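Local atomic coordinates of phiAB6 tailspike (Unidentified phage, PDB entry 5JS4), a protein that probably binds and fragments the exopolysaccharide of the host bacterium Acinetobacter baumannii, as the trimeric beta-helical tailspike of a phage. Residues I571-A582 with K592-S600. Sequence-based numbering, arbitrary orientation.
Sequences IGADSSGAQYLA and KWGTYNHGS
Asp574, whose CA and CB pack on the ring of His598, has its OD1 gripped by two sound hydrogen bonds. Ser576 OG donates to Asp574 OD1 at 2.7 Å, on the syn side of the carboxylate. Ala578 N reaches the same Asp574 OD1 at 3.0 Å from the opposite face of the carboxylate plane. The two bonds hold the carboxylate at the type I turn from Asp574 to Gly577, where the side-chain end leads away from the histidine. Asp574 CA then sits squarely over the His598 ring, a CH-pi contact 3.5 Å from the ring centroid and 3° off its normal. The opposite face of the His598 ring is backed by Tyr596 CD1, so the imidazole is sandwiched. Its edge turns to Tyr580: His598 CE1 lies 3.7 Å from Tyr580 CG, above one face of the phenol ring. This is an edge-to-face pair with planes at 77°. Tyr580, Tyr596 and His598 form an aromatic cluster at the open end of the hairpin made by strands 579-586 and 591-597, part of an antiparallel sheet beyond the beta-helix. All three line a pocket that holds malonic acid, probably from the crystallisation liquor, and His598 NE2 is hydrogen-bonded to it. Lys588 of the second subunit is another polar partner of His598. With chi1 at 177° the Tyr580 ring swings away from its backbone N, and the phenol reaches Tyr596 CB, 3.5 Å from Tyr580 OH. Tyr596 N is buried here without a polar partner. Closer to the hairpin turn, Ala582 CB rests 3.3 Å from Gly594 O. Ile571 CD1 touches Thr595 OG1 at 3.6 Å, and that hydroxyl is hydrogen-bonded to Lys588 O of the second subunit. At the loop end a water 3.0 Å from His598 O also reaches Ser575 OG and bridges the two segments.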
loop_
_atom_site.group_PDB
_atom_site.type_symbol
_atom_site.label_atom_id
_atom_site.label_comp_id
_atom_site.label_asym_id
_atom_site.label_seq_id
_atom_site.Cartn_x
_atom_site.Cartn_y
_atom_site.Cartn_z
ATOM N N ILE A 571 33.957 -1.827 11.665
ATOM C CA ILE A 571 35.299 -2.254 11.257
ATOM C C ILE A 571 35.866 -3.398 12.098
ATOM O O ILE A 571 36.945 -3.903 11.803
ATOM C CB ILE A 571 36.301 -1.075 11.257
ATOM C CG1 ILE A 571 36.482 -0.485 12.663
ATOM C CG2 ILE A 571 35.853 0.000 10.272
ATOM C CD1 ILE A 571 37.696 0.406 12.786
ATOM N N GLY A 572 35.147 -3.796 13.142
ATOM C CA GLY A 572 35.629 -4.837 14.040
ATOM C C GLY A 572 34.783 -4.932 15.290
ATOM O O GLY A 572 33.602 -4.579 15.279
ATOM N N ALA A 573 35.402 -5.410 16.368
ATOM C CA ALA A 573 34.736 -5.579 17.655
ATOM C C ALA A 573 35.509 -4.864 18.745
ATOM O O ALA A 573 36.730 -4.746 18.666
ATOM C CB ALA A 573 34.635 -7.055 18.002
ATOM N N ASP A 574 34.801 -4.404 19.775
ATOM C CA ASP A 574 35.465 -3.908 20.979
ATOM C C ASP A 574 35.865 -5.102 21.856
ATOM O O ASP A 574 35.671 -6.252 21.460
ATOM C CB ASP A 574 34.598 -2.879 21.721
ATOM C CG ASP A 574 33.312 -3.463 22.290
ATOM O OD1 ASP A 574 33.233 -4.685 22.531
ATOM O OD2 ASP A 574 32.373 -2.672 22.508
ATOM N N SER A 575 36.430 -4.836 23.031
ATOM C CA SER A 575 36.949 -5.912 23.886
ATOM C C SER A 575 35.866 -6.845 24.436
ATOM O O SER A 575 36.156 -7.998 24.764
ATOM C CB SER A 575 37.777 -5.334 25.035
ATOM O OG SER A 575 38.939 -4.694 24.535
ATOM N N SER A 576 34.632 -6.353 24.533
ATOM C CA SER A 576 33.501 -7.178 24.970
ATOM C C SER A 576 32.921 -8.019 23.827
ATOM O O SER A 576 32.091 -8.896 24.060
ATOM C CB SER A 576 32.402 -6.306 25.585
ATOM O OG SER A 576 31.677 -5.600 24.592
ATOM N N GLY A 577 33.350 -7.742 22.598
ATOM C CA GLY A 577 32.887 -8.482 21.427
ATOM C C GLY A 577 31.736 -7.811 20.695
ATOM O O GLY A 577 31.210 -8.366 19.738
ATOM N N ALA A 578 31.342 -6.622 21.145
ATOM C CA ALA A 578 30.297 -5.850 20.480
ATOM C C ALA A 578 30.861 -5.186 19.230
ATOM O O ALA A 578 32.060 -4.919 19.152
ATOM C CB ALA A 578 29.733 -4.797 21.420
ATOM N N GLN A 579 29.993 -4.918 18.260
ATOM C CA GLN A 579 30.393 -4.230 17.033
ATOM C C GLN A 579 31.015 -2.878 17.349
ATOM O O GLN A 579 30.489 -2.129 18.172
ATOM C CB GLN A 579 29.185 -4.003 16.131
ATOM C CG GLN A 579 28.630 -5.270 15.512
ATOM C CD GLN A 579 27.423 -5.009 14.631
ATOM O OE1 GLN A 579 26.882 -3.899 14.601
ATOM N NE2 GLN A 579 26.997 -6.031 13.903
ATOM N N TYR A 580 32.132 -2.573 16.697
ATOM C CA TYR A 580 32.730 -1.251 16.800
ATOM C C TYR A 580 32.523 -0.506 15.490
ATOM O O TYR A 580 33.031 -0.920 14.446
ATOM C CB TYR A 580 34.225 -1.313 17.128
ATOM C CG TYR A 580 34.826 0.074 17.164
ATOM C CD1 TYR A 580 34.496 0.962 18.181
ATOM C CD2 TYR A 580 35.682 0.515 16.159
ATOM C CE1 TYR A 580 35.011 2.245 18.208
ATOM C CE2 TYR A 580 36.206 1.798 16.180
ATOM C CZ TYR A 580 35.868 2.657 17.203
ATOM O OH TYR A 580 36.383 3.930 17.224
ATOM N N LEU A 581 31.773 0.590 15.562
ATOM C CA LEU A 581 31.552 1.469 14.417
ATOM C C LEU A 581 32.514 2.648 14.519
ATOM O O LEU A 581 32.474 3.403 15.487
ATOM C CB LEU A 581 30.097 1.949 14.361
ATOM C CG LEU A 581 29.108 1.007 13.656
ATOM C CD1 LEU A 581 29.011 -0.349 14.337
ATOM C CD2 LEU A 581 27.733 1.652 13.560
ATOM N N ALA A 582 33.388 2.780 13.525
ATOM C CA ALA A 582 34.379 3.850 13.477
ATOM C C ALA A 582 33.814 5.044 12.728
ATOM O O ALA A 582 33.013 4.879 11.811
ATOM C CB ALA A 582 35.642 3.361 12.796
ATOM N N LYS A 592 39.740 12.116 7.021
ATOM C CA LYS A 592 40.269 11.022 7.835
ATOM C C LYS A 592 39.242 9.911 7.971
ATOM O O LYS A 592 38.044 10.127 7.765
ATOM C CB LYS A 592 40.615 11.511 9.246
ATOM C CG LYS A 592 41.727 12.541 9.330
ATOM C CD LYS A 592 41.801 13.186 10.709
ATOM C CE LYS A 592 42.163 12.192 11.800
ATOM N NZ LYS A 592 42.362 12.882 13.107
ATOM N N TRP A 593 39.728 8.724 8.337
ATOM C CA TRP A 593 38.885 7.596 8.707
ATOM C C TRP A 593 39.379 7.090 10.054
ATOM O O TRP A 593 40.548 6.740 10.199
ATOM C CB TRP A 593 38.951 6.491 7.646
ATOM C CG TRP A 593 38.380 6.939 6.348
ATOM C CD1 TRP A 593 37.103 6.765 5.904
ATOM C CD2 TRP A 593 39.060 7.692 5.343
ATOM N NE1 TRP A 593 36.951 7.344 4.660
ATOM C CE2 TRP A 593 38.138 7.925 4.298
ATOM C CE3 TRP A 593 40.359 8.192 5.224
ATOM C CZ2 TRP A 593 38.483 8.638 3.147
ATOM C CZ3 TRP A 593 40.703 8.902 4.075
ATOM C CH2 TRP A 593 39.764 9.117 3.056
ATOM N N GLY A 594 38.490 7.086 11.040
ATOM C CA GLY A 594 38.852 6.691 12.386
ATOM C C GLY A 594 39.070 5.201 12.524
ATOM O O GLY A 594 38.561 4.396 11.740
ATOM N N THR A 595 39.861 4.847 13.526
ATOM C CA THR A 595 39.974 3.466 13.962
ATOM C C THR A 595 40.214 3.459 15.466
ATOM O O THR A 595 40.263 4.514 16.099
ATOM C CB THR A 595 41.061 2.697 13.182
ATOM O OG1 THR A 595 41.065 1.330 13.608
ATOM C CG2 THR A 595 42.444 3.298 13.375
ATOM N N TYR A 596 40.343 2.273 16.039
ATOM C CA TYR A 596 40.564 2.152 17.472
ATOM C C TYR A 596 41.264 0.838 17.752
ATOM O O TYR A 596 40.942 -0.189 17.148
ATOM C CB TYR A 596 39.238 2.215 18.237
ATOM C CG TYR A 596 39.413 2.519 19.704
ATOM C CD1 TYR A 596 39.586 1.498 20.631
ATOM C CD2 TYR A 596 39.420 3.830 20.162
ATOM C CE1 TYR A 596 39.756 1.779 21.977
ATOM C CE2 TYR A 596 39.588 4.121 21.504
ATOM C CZ TYR A 596 39.756 3.093 22.408
ATOM O OH TYR A 596 39.924 3.386 23.744
ATOM N N ASN A 597 42.235 0.892 18.655
ATOM C CA ASN A 597 42.938 -0.292 19.106
ATOM C C ASN A 597 42.417 -0.636 20.490
ATOM O O ASN A 597 42.725 0.053 21.456
ATOM C CB ASN A 597 44.444 -0.032 19.135
ATOM C CG ASN A 597 45.250 -1.305 19.266
ATOM O OD1 ASN A 597 44.905 -2.188 20.051
ATOM N ND2 ASN A 597 46.333 -1.407 18.501
ATOM N N HIS A 598 41.604 -1.684 20.568
ATOM C CA HIS A 598 41.007 -2.100 21.842
ATOM C C HIS A 598 41.966 -2.918 22.705
ATOM O O HIS A 598 41.665 -3.203 23.867
ATOM C CB HIS A 598 39.701 -2.855 21.597
ATOM C CG HIS A 598 38.588 -1.972 21.127
ATOM N ND1 HIS A 598 38.286 -1.799 19.794
ATOM C CD2 HIS A 598 37.721 -1.192 21.811
ATOM C CE1 HIS A 598 37.272 -0.964 19.679
ATOM N NE2 HIS A 598 36.913 -0.577 20.887
ATOM N N GLY A 599 43.117 -3.282 22.149
ATOM C CA GLY A 599 44.183 -3.905 22.924
ATOM C C GLY A 599 44.853 -2.909 23.856
ATOM O O GLY A 599 45.033 -3.182 25.046
ATOM N N SER A 600 45.222 -1.751 23.313
ATOM C CA SER A 600 45.892 -0.697 24.075
ATOM C C SER A 600 44.965 0.457 24.458
ATOM O O SER A 600 45.379 1.356 25.187
ATOM C CB SER A 600 47.064 -0.140 23.269
ATOM O OG SER A 600 46.620 0.372 22.021
HETATM O O HOH W 1 39.334 -2.477 25.642
#